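Long-range contacts in endostatin (Mus musculus, PDB 1KOE), which inhibits angiogenesis as a C-terminal, non-collagenous fragment of the collagen XVIII alpha1 chain and probably binds heparin: residues V7-T11 with Q26-Q30; S84-L88 with S148-Q154; V113-S117 with Y128-W132. All coordinates share one frame; numbering follows the deposited sequence.

How the contacts relate
Contact 1 comes first along the chain: the end of strand 4-8 meets helix 19-33, closing a short loop at the large mixed sheet, and it is complete before the other two begin. Contact 2 then closes a long loop, bringing 84-88 against 148-154, the connection between strands 140-145 and 155-158. Contact 3, V113-S117 with Y128-W132, is nested inside that loop and ties the edge strand 112-114 of the three-stranded sheet to the turn 129-132. Contacts 2 and 3 touch, with E153 O 2.9 Å from H115 NE2 and Q154 NE2 close to S117 O, probable hydrogen bonds. Contacts 1 and 2 lie on opposite sides of the chain's centre, their centres about 21 Å apart.

Contact 1: residues V7-T11 with Q26-Q30; sequences VALNT and QCFQQ
L9 and C27 have the nearest CA atoms across the contact, 6.7 Å apart, where the chain leaving strand 4-8 passes helix 19-33. The direct polar link is made by Q30, whose chain, extended beyond CG (chi2 -178°), reaches the N10 backbone: N10 N donates to Q30 OE1 at 2.8 Å. The bond is nearly straight, 163° at the hydrogen, and lies in the carbonyl plane on a lone pair. The other end of the amide is tied as well: Q30 NE2 donates to Q26 OE1 at 3.1 Å, one turn back, and to a water that also bonds T11 OG1, which fixes the group's rotation. The N10 and Q30 side chains pass antiparallel with their amides nearly coplanar, while N10 OD1 takes the backbone N of D98. Alongside the amide, L9 lies across the helix face: its CD2 is 3.6 Å from Q30 CD and 4.1 Å from C27 SG, and its CD1 rests 3.9 Å from Q26 CB. C27 is disulfide-bonded to C167 on strand 166-169, a neighbour of strand 4-8. This is consistent with the C-type lectin-like fold, in which the N- and C-terminal strands pair beside the first helix.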
loop_
_atom_site.group_PDB
_atom_site.type_symbol
_atom_site.label_atom_id
_atom_site.label_comp_id
_atom_site.label_asym_id
_atom_site.label_seq_id
_atom_site.Cartn_x
_atom_site.Cartn_y
_atom_site.Cartn_z
ATOM N N VAL A 7 0.966 6.636 2.780
ATOM C CA VAL A 7 1.757 7.442 1.861
ATOM C C VAL A 7 2.435 6.579 0.808
ATOM O O VAL A 7 2.924 5.492 1.104
ATOM C CB VAL A 7 2.863 8.202 2.667
ATOM C CG1 VAL A 7 3.599 9.190 1.780
ATOM C CG2 VAL A 7 2.248 8.939 3.863
ATOM N N ALA A 8 2.466 7.057 -0.427
ATOM C CA ALA A 8 3.090 6.293 -1.500
ATOM C C ALA A 8 4.607 6.524 -1.641
ATOM O O ALA A 8 5.120 7.633 -1.369
ATOM C CB ALA A 8 2.398 6.626 -2.827
ATOM N N LEU A 9 5.314 5.481 -2.077
ATOM C CA LEU A 9 6.737 5.616 -2.368
ATOM C C LEU A 9 6.877 6.609 -3.541
ATOM O O LEU A 9 5.978 6.730 -4.385
ATOM C CB LEU A 9 7.371 4.270 -2.724
ATOM C CG LEU A 9 7.561 3.298 -1.550
ATOM C CD1 LEU A 9 8.222 2.040 -2.072
ATOM C CD2 LEU A 9 8.470 3.919 -0.469
ATOM N N ASN A 10 8.020 7.275 -3.622
ATOM C CA ASN A 10 8.245 8.299 -4.635
ATOM C C ASN A 10 8.390 7.829 -6.079
ATOM O O ASN A 10 8.489 8.661 -6.982
ATOM C CB ASN A 10 9.419 9.196 -4.229
ATOM C CG ASN A 10 9.115 10.031 -2.987
ATOM O OD1 ASN A 10 7.970 10.407 -2.732
ATOM N ND2 ASN A 10 10.153 10.330 -2.212
ATOM N N THR A 11 8.493 6.519 -6.287
ATOM C CA THR A 11 8.557 5.984 -7.645
ATOM C C THR A 11 7.779 4.686 -7.663
ATOM O O THR A 11 7.555 4.077 -6.618
ATOM C CB THR A 11 9.992 5.597 -8.104
ATOM O OG1 THR A 11 10.417 4.423 -7.399
ATOM C CG2 THR A 11 10.983 6.722 -7.867
ATOM N N GLN A 26 12.658 0.869 1.794
ATOM C CA GLN A 26 12.320 2.049 0.995
ATOM C C GLN A 26 11.363 2.951 1.791
ATOM O O GLN A 26 11.555 4.168 1.829
ATOM C CB GLN A 26 11.717 1.639 -0.350
ATOM C CG GLN A 26 12.755 1.143 -1.345
ATOM C CD GLN A 26 13.844 2.183 -1.595
ATOM O OE1 GLN A 26 13.555 3.318 -1.992
ATOM N NE2 GLN A 26 15.099 1.814 -1.326
ATOM N N CYS A 27 10.343 2.356 2.415
ATOM C CA CYS A 27 9.398 3.119 3.233
ATOM C C CYS A 27 10.143 3.854 4.360
ATOM O O CYS A 27 9.867 5.024 4.645
ATOM C CB CYS A 27 8.334 2.199 3.838
ATOM S SG CYS A 27 7.120 1.565 2.631
ATOM N N PHE A 28 11.075 3.155 4.998
ATOM C CA PHE A 28 11.883 3.722 6.084
ATOM C C PHE A 28 12.700 4.918 5.587
ATOM O O PHE A 28 12.668 6.007 6.174
ATOM C CB PHE A 28 12.833 2.644 6.644
ATOM C CG PHE A 28 13.824 3.170 7.659
ATOM C CD1 PHE A 28 15.060 3.664 7.253
ATOM C CD2 PHE A 28 13.510 3.179 9.018
ATOM C CE1 PHE A 28 15.973 4.169 8.189
ATOM C CE2 PHE A 28 14.426 3.685 9.963
ATOM C CZ PHE A 28 15.647 4.175 9.535
ATOM N N GLN A 29 13.433 4.713 4.496
ATOM C CA GLN A 29 14.275 5.759 3.936
ATOM C C GLN A 29 13.505 6.998 3.498
ATOM O O GLN A 29 13.867 8.134 3.850
ATOM C CB GLN A 29 15.073 5.225 2.746
ATOM C CG GLN A 29 16.248 4.385 3.156
ATOM C CD GLN A 29 17.281 5.194 3.959
ATOM O OE1 GLN A 29 18.308 5.603 3.414
ATOM N NE2 GLN A 29 17.007 5.433 5.246
ATOM N N GLN A 30 12.417 6.787 2.767
ATOM C CA GLN A 30 11.657 7.911 2.258
ATOM C C GLN A 30 10.904 8.712 3.304
ATOM O O GLN A 30 10.791 9.942 3.186
ATOM C CB GLN A 30 10.786 7.451 1.104
ATOM C CG GLN A 30 11.656 6.956 -0.025
ATOM C CD GLN A 30 10.878 6.526 -1.255
ATOM O OE1 GLN A 30 9.759 6.983 -1.483
ATOM N NE2 GLN A 30 11.482 5.664 -2.070
HETATM O O HOH W 1 11.147 11.142 0.522
HETATM O O HOH W 2 10.656 4.361 -4.574
#

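Contact 2: residues S84-L88 with S148-Q154; sequences SQGQL and SGRLLEQ
Q87 and R150 form a single beta bridge, CA to CA 4.4 Å, in an antiparallel pairing of two loops that carries three backbone hydrogen bonds. L88 N donates to G149 O at 2.8 Å, and the consecutive N-H groups of L151 and L152 bond the consecutive carbonyls of G86 and Q85, L152 N to Q85 O at 2.9 Å. G86 O also receives a CA-H...O contact from R150 CA. G86 and G149 both have positive phi, and the hydrogen-only G86 lets L151 and L152 come up close.

Among the polar side chains, Q85 and R150 run alongside each other with their ends in the same direction, Q85 OE1 2.9 Å from R150 NH1. A bend at chi3 (-65°) turns the guanidinium back over its own loop. There R150 NE donates in plane to S148 OG at 3.0 Å, an atom also hydrogen-bonded to S145 O. R150 NH2 makes a salt bridge to E153 OE2 at 2.7 Å, and E153 CG lies over the rim of one guanidinium face. The S148 bond and the E153 salt bridge fix the guanidinium's orientation, and the carboxylate probably offsets its charge. A water joins Q85 OE1 to Q154 N, and Q154 NE2 holds L152 O.

Apolar contact is slight: L88 CD2 meets L151 CD1 at 4.2 Å, the two chains crossing at about a right angle.

The loop 148-154 connects strands 140-145 and 155-158, so the bridge fastens the far end of a beta hairpin to a distant loop, in keeping with the loop-rich C-type lectin-like fold.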
loop_
_atom_site.group_PDB
_atom_site.type_symbol
_atom_site.label_atom_id
_atom_site.label_comp_id
_atom_site.label_asym_id
_atom_site.label_seq_id
_atom_site.Cartn_x
_atom_site.Cartn_y
_atom_site.Cartn_z
ATOM N N SER A 84 -15.309 -4.795 1.581
ATOM C CA SER A 84 -15.635 -3.717 0.632
ATOM C C SER A 84 -14.528 -3.558 -0.420
ATOM O O SER A 84 -14.670 -2.787 -1.379
ATOM C CB SER A 84 -15.753 -2.395 1.395
ATOM O OG SER A 84 -14.495 -2.037 1.968
ATOM N N GLN A 85 -13.404 -4.234 -0.180
ATOM C CA GLN A 85 -12.225 -4.191 -1.041
ATOM C C GLN A 85 -11.449 -2.878 -0.891
ATOM O O GLN A 85 -10.860 -2.393 -1.858
ATOM C CB GLN A 85 -12.567 -4.469 -2.520
ATOM C CG GLN A 85 -13.254 -5.817 -2.742
ATOM C CD GLN A 85 -13.173 -6.307 -4.161
ATOM O OE1 GLN A 85 -13.230 -5.523 -5.107
ATOM N NE2 GLN A 85 -13.056 -7.617 -4.326
ATOM N N GLY A 86 -11.435 -2.329 0.330
ATOM C CA GLY A 86 -10.708 -1.096 0.621
ATOM C C GLY A 86 -11.211 0.111 -0.134
ATOM O O GLY A 86 -10.439 0.876 -0.721
ATOM N N GLN A 87 -12.530 0.261 -0.135
ATOM C CA GLN A 87 -13.200 1.354 -0.821
ATOM C C GLN A 87 -12.877 2.705 -0.183
ATOM O O GLN A 87 -12.988 2.877 1.034
ATOM C CB GLN A 87 -14.713 1.092 -0.800
ATOM C CG GLN A 87 -15.580 2.113 -1.535
ATOM C CD GLN A 87 -15.400 2.080 -3.041
ATOM O OE1 GLN A 87 -14.725 2.940 -3.619
ATOM N NE2 GLN A 87 -16.009 1.091 -3.689
ATOM N N LEU A 88 -12.408 3.642 -0.991
ATOM C CA LEU A 88 -12.113 4.967 -0.476
ATOM C C LEU A 88 -13.245 5.865 -0.922
ATOM O O LEU A 88 -14.011 5.519 -1.811
ATOM C CB LEU A 88 -10.780 5.500 -0.998
ATOM C CG LEU A 88 -9.503 4.706 -0.700
ATOM C CD1 LEU A 88 -8.323 5.425 -1.308
ATOM C CD2 LEU A 88 -9.284 4.515 0.786
ATOM N N SER A 148 -10.588 2.899 -9.739
ATOM C CA SER A 148 -11.884 2.402 -9.277
ATOM C C SER A 148 -12.198 2.843 -7.835
ATOM O O SER A 148 -13.234 2.475 -7.287
ATOM C CB SER A 148 -11.926 0.875 -9.368
ATOM O OG SER A 148 -11.145 0.274 -8.344
ATOM N N GLY A 149 -11.298 3.613 -7.226
ATOM C CA GLY A 149 -11.488 4.071 -5.861
ATOM C C GLY A 149 -11.234 3.039 -4.771
ATOM O O GLY A 149 -11.505 3.316 -3.607
ATOM N N ARG A 150 -10.632 1.896 -5.110
ATOM C CA ARG A 150 -10.381 0.839 -4.122
ATOM C C ARG A 150 -8.902 0.491 -3.999
ATOM O O ARG A 150 -8.154 0.587 -4.975
ATOM C CB ARG A 150 -11.140 -0.436 -4.509
ATOM C CG ARG A 150 -12.634 -0.271 -4.544
ATOM C CD ARG A 150 -13.297 -1.446 -5.251
ATOM N NE ARG A 150 -12.942 -1.519 -6.668
ATOM C CZ ARG A 150 -13.278 -2.516 -7.485
ATOM N NH1 ARG A 150 -13.989 -3.541 -7.039
ATOM N NH2 ARG A 150 -12.892 -2.489 -8.753
ATOM N N LEU A 151 -8.502 0.038 -2.812
ATOM C CA LEU A 151 -7.117 -0.368 -2.545
ATOM C C LEU A 151 -6.913 -1.874 -2.619
ATOM O O LEU A 151 -5.791 -2.327 -2.800
ATOM C CB LEU A 151 -6.692 0.055 -1.137
ATOM C CG LEU A 151 -6.566 1.532 -0.823
ATOM C CD1 LEU A 151 -6.194 1.683 0.653
ATOM C CD2 LEU A 151 -5.512 2.140 -1.706
ATOM N N LEU A 152 -7.994 -2.642 -2.489
ATOM C CA LEU A 152 -7.891 -4.100 -2.447
ATOM C C LEU A 152 -8.678 -4.883 -3.501
ATOM O O LEU A 152 -9.130 -5.995 -3.252
ATOM C CB LEU A 152 -8.227 -4.612 -1.027
ATOM C CG LEU A 152 -7.350 -4.132 0.146
ATOM C CD1 LEU A 152 -7.997 -4.512 1.467
ATOM C CD2 LEU A 152 -5.940 -4.743 0.035
ATOM N N GLU A 153 -8.835 -4.293 -4.677
ATOM C CA GLU A 153 -9.482 -4.958 -5.795
ATOM C C GLU A 153 -8.652 -6.229 -6.034
ATOM O O GLU A 153 -7.450 -6.273 -5.735
ATOM C CB GLU A 153 -9.428 -4.024 -7.000
ATOM C CG GLU A 153 -10.109 -4.500 -8.255
ATOM C CD GLU A 153 -10.138 -3.422 -9.330
ATOM O OE1 GLU A 153 -9.380 -2.437 -9.228
ATOM O OE2 GLU A 153 -10.915 -3.553 -10.300
ATOM N N GLN A 154 -9.278 -7.265 -6.554
ATOM C CA GLN A 154 -8.583 -8.530 -6.764
ATOM C C GLN A 154 -8.127 -8.820 -8.186
ATOM O O GLN A 154 -8.711 -9.670 -8.868
ATOM C CB GLN A 154 -9.464 -9.650 -6.236
ATOM C CG GLN A 154 -9.737 -9.474 -4.756
ATOM C CD GLN A 154 -8.488 -9.674 -3.947
ATOM O OE1 GLN A 154 -7.893 -10.735 -4.004
ATOM N NE2 GLN A 154 -8.062 -8.649 -3.225
HETATM O O HOH W 3 -12.091 -7.288 -7.346
#

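Contact 3: residues V113-S117 with Y128-W132; sequences VWHGS and YCETW
A left-handed helical turn, with positive phi from C129 to W132, packs its tryptophan and its disulfide cysteine against W114 at the end of edge strand 112-114. The two indoles form an offset edge-to-face pair: the six-membered ring of W132 turns its edge toward the face of W114, planes at 60°, with W132 CZ3 3.8 Å from W114 CE3. On the same face of W114 lies the sulfur of C129, a sulfur-aromatic contact, with SG 4.5 Å from the centroid of the six-membered ring. C129 places SG anti to its carbonyl carbon (chi1 -62°), which brings the sulfur over the indole.

W132 is gripped on other sides too. G116 N meets its CZ2 at 3.6 Å, at the edge and in the ring plane, and Y128 O lies 3.4 Å above the centre of one face while accepting the backbone N of W132 at 2.9 Å. G116, again with positive phi, has no side chain, and W132 CZ2 and Y128 CB close in on its CA, the latter at 4.0 Å. Both indole nitrogens have partners outside the contact: W114 NE1 bonds L13 O and W132 NE1 bonds S45 O.

C129 is joined by disulfide to C159, just past strand 155-158, and W114 also packs on A143 of strand 140-145 and meets the Y163 ring; the C129 and W132 side of the turn 129-132 lies against the end of strand 112-114.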
loop_
_atom_site.group_PDB
_atom_site.type_symbol
_atom_site.label_atom_id
_atom_site.label_comp_id
_atom_site.label_asym_id
_atom_site.label_seq_id
_atom_site.Cartn_x
_atom_site.Cartn_y
_atom_site.Cartn_z
ATOM N N VAL A 113 -2.035 -0.311 -7.666
ATOM C CA VAL A 113 -1.248 -0.453 -6.446
ATOM C C VAL A 113 -1.028 -1.928 -6.133
ATOM O O VAL A 113 -1.972 -2.728 -6.203
ATOM C CB VAL A 113 -2.009 0.172 -5.247
ATOM C CG1 VAL A 113 -1.218 -0.010 -3.960
ATOM C CG2 VAL A 113 -2.276 1.649 -5.501
ATOM N N TRP A 114 0.215 -2.290 -5.820
ATOM C CA TRP A 114 0.544 -3.673 -5.449
ATOM C C TRP A 114 0.054 -3.940 -4.031
ATOM O O TRP A 114 0.138 -3.065 -3.170
ATOM C CB TRP A 114 2.073 -3.895 -5.415
ATOM C CG TRP A 114 2.774 -3.980 -6.734
ATOM C CD1 TRP A 114 3.819 -3.205 -7.163
ATOM C CD2 TRP A 114 2.523 -4.936 -7.783
ATOM N NE1 TRP A 114 4.238 -3.626 -8.410
ATOM C CE2 TRP A 114 3.462 -4.684 -8.809
ATOM C CE3 TRP A 114 1.589 -5.973 -7.952
ATOM C CZ2 TRP A 114 3.497 -5.438 -10.000
ATOM C CZ3 TRP A 114 1.622 -6.731 -9.162
ATOM C CH2 TRP A 114 2.573 -6.450 -10.152
ATOM N N HIS A 115 -0.472 -5.133 -3.779
ATOM C CA HIS A 115 -0.846 -5.480 -2.409
ATOM C C HIS A 115 -0.645 -6.962 -2.038
ATOM O O HIS A 115 -0.435 -7.274 -0.871
ATOM C CB HIS A 115 -2.245 -4.969 -2.010
ATOM C CG HIS A 115 -3.364 -5.495 -2.862
ATOM N ND1 HIS A 115 -3.812 -6.798 -2.783
ATOM C CD2 HIS A 115 -4.143 -4.885 -3.788
ATOM C CE1 HIS A 115 -4.821 -6.969 -3.630
ATOM N NE2 HIS A 115 -5.036 -5.822 -4.250
ATOM N N GLY A 116 -0.738 -7.866 -3.019
ATOM C CA GLY A 116 -0.558 -9.294 -2.765
ATOM C C GLY A 116 -1.486 -9.903 -1.726
ATOM O O GLY A 116 -1.140 -10.932 -1.142
ATOM N N SER A 117 -2.699 -9.353 -1.576
ATOM C CA SER A 117 -3.649 -9.809 -0.549
ATOM C C SER A 117 -5.081 -10.027 -1.008
ATOM O O SER A 117 -5.498 -9.454 -2.011
ATOM C CB SER A 117 -3.730 -8.769 0.575
ATOM O OG SER A 117 -2.444 -8.312 0.951
ATOM N N TYR A 128 1.824 -12.933 -5.163
ATOM C CA TYR A 128 2.573 -11.870 -4.528
ATOM C C TYR A 128 4.004 -11.786 -5.054
ATOM O O TYR A 128 4.949 -11.439 -4.336
ATOM C CB TYR A 128 2.480 -11.894 -2.993
ATOM C CG TYR A 128 2.992 -13.106 -2.240
ATOM C CD1 TYR A 128 3.702 -14.136 -2.872
ATOM C CD2 TYR A 128 2.762 -13.205 -0.866
ATOM C CE1 TYR A 128 4.171 -15.240 -2.131
ATOM C CE2 TYR A 128 3.215 -14.291 -0.125
ATOM C CZ TYR A 128 3.922 -15.301 -0.760
ATOM O OH TYR A 128 4.399 -16.346 -0.005
ATOM N N CYS A 129 4.130 -12.056 -6.358
ATOM C CA CYS A 129 5.406 -11.994 -7.070
ATOM C C CYS A 129 6.545 -12.704 -6.340
ATOM O O CYS A 129 7.644 -12.169 -6.235
ATOM C CB CYS A 129 5.764 -10.540 -7.373
ATOM S SG CYS A 129 4.546 -9.733 -8.457
ATOM N N GLU A 130 6.257 -13.908 -5.845
ATOM C CA GLU A 130 7.231 -14.715 -5.118
ATOM C C GLU A 130 7.821 -13.874 -3.979
ATOM O O GLU A 130 9.041 -13.691 -3.844
ATOM C CB GLU A 130 8.270 -15.248 -6.104
ATOM C CG GLU A 130 7.570 -16.129 -7.166
ATOM C CD GLU A 130 8.418 -16.477 -8.380
ATOM O OE1 GLU A 130 9.660 -16.326 -8.335
ATOM O OE2 GLU A 130 7.812 -16.914 -9.386
ATOM N N THR A 131 6.892 -13.393 -3.160
ATOM C CA THR A 131 7.162 -12.522 -2.031
ATOM C C THR A 131 8.010 -11.311 -2.437
ATOM O O THR A 131 8.986 -10.938 -1.788
ATOM C CB THR A 131 7.620 -13.286 -0.738
ATOM O OG1 THR A 131 7.552 -12.400 0.395
ATOM C CG2 THR A 131 9.003 -13.860 -0.872
ATOM N N TRP A 132 7.585 -10.693 -3.544
ATOM C CA TRP A 132 8.180 -9.474 -4.094
ATOM C C TRP A 132 9.642 -9.583 -4.461
ATOM O O TRP A 132 10.425 -8.645 -4.294
ATOM C CB TRP A 132 7.902 -8.297 -3.142
ATOM C CG TRP A 132 6.455 -8.287 -2.734
ATOM C CD1 TRP A 132 5.936 -8.636 -1.516
ATOM C CD2 TRP A 132 5.329 -8.057 -3.597
ATOM N NE1 TRP A 132 4.558 -8.649 -1.568
ATOM C CE2 TRP A 132 4.159 -8.298 -2.833
ATOM C CE3 TRP A 132 5.200 -7.677 -4.944
ATOM C CZ2 TRP A 132 2.872 -8.169 -3.378
ATOM C CZ3 TRP A 132 3.930 -7.550 -5.481
ATOM C CH2 TRP A 132 2.785 -7.796 -4.704
#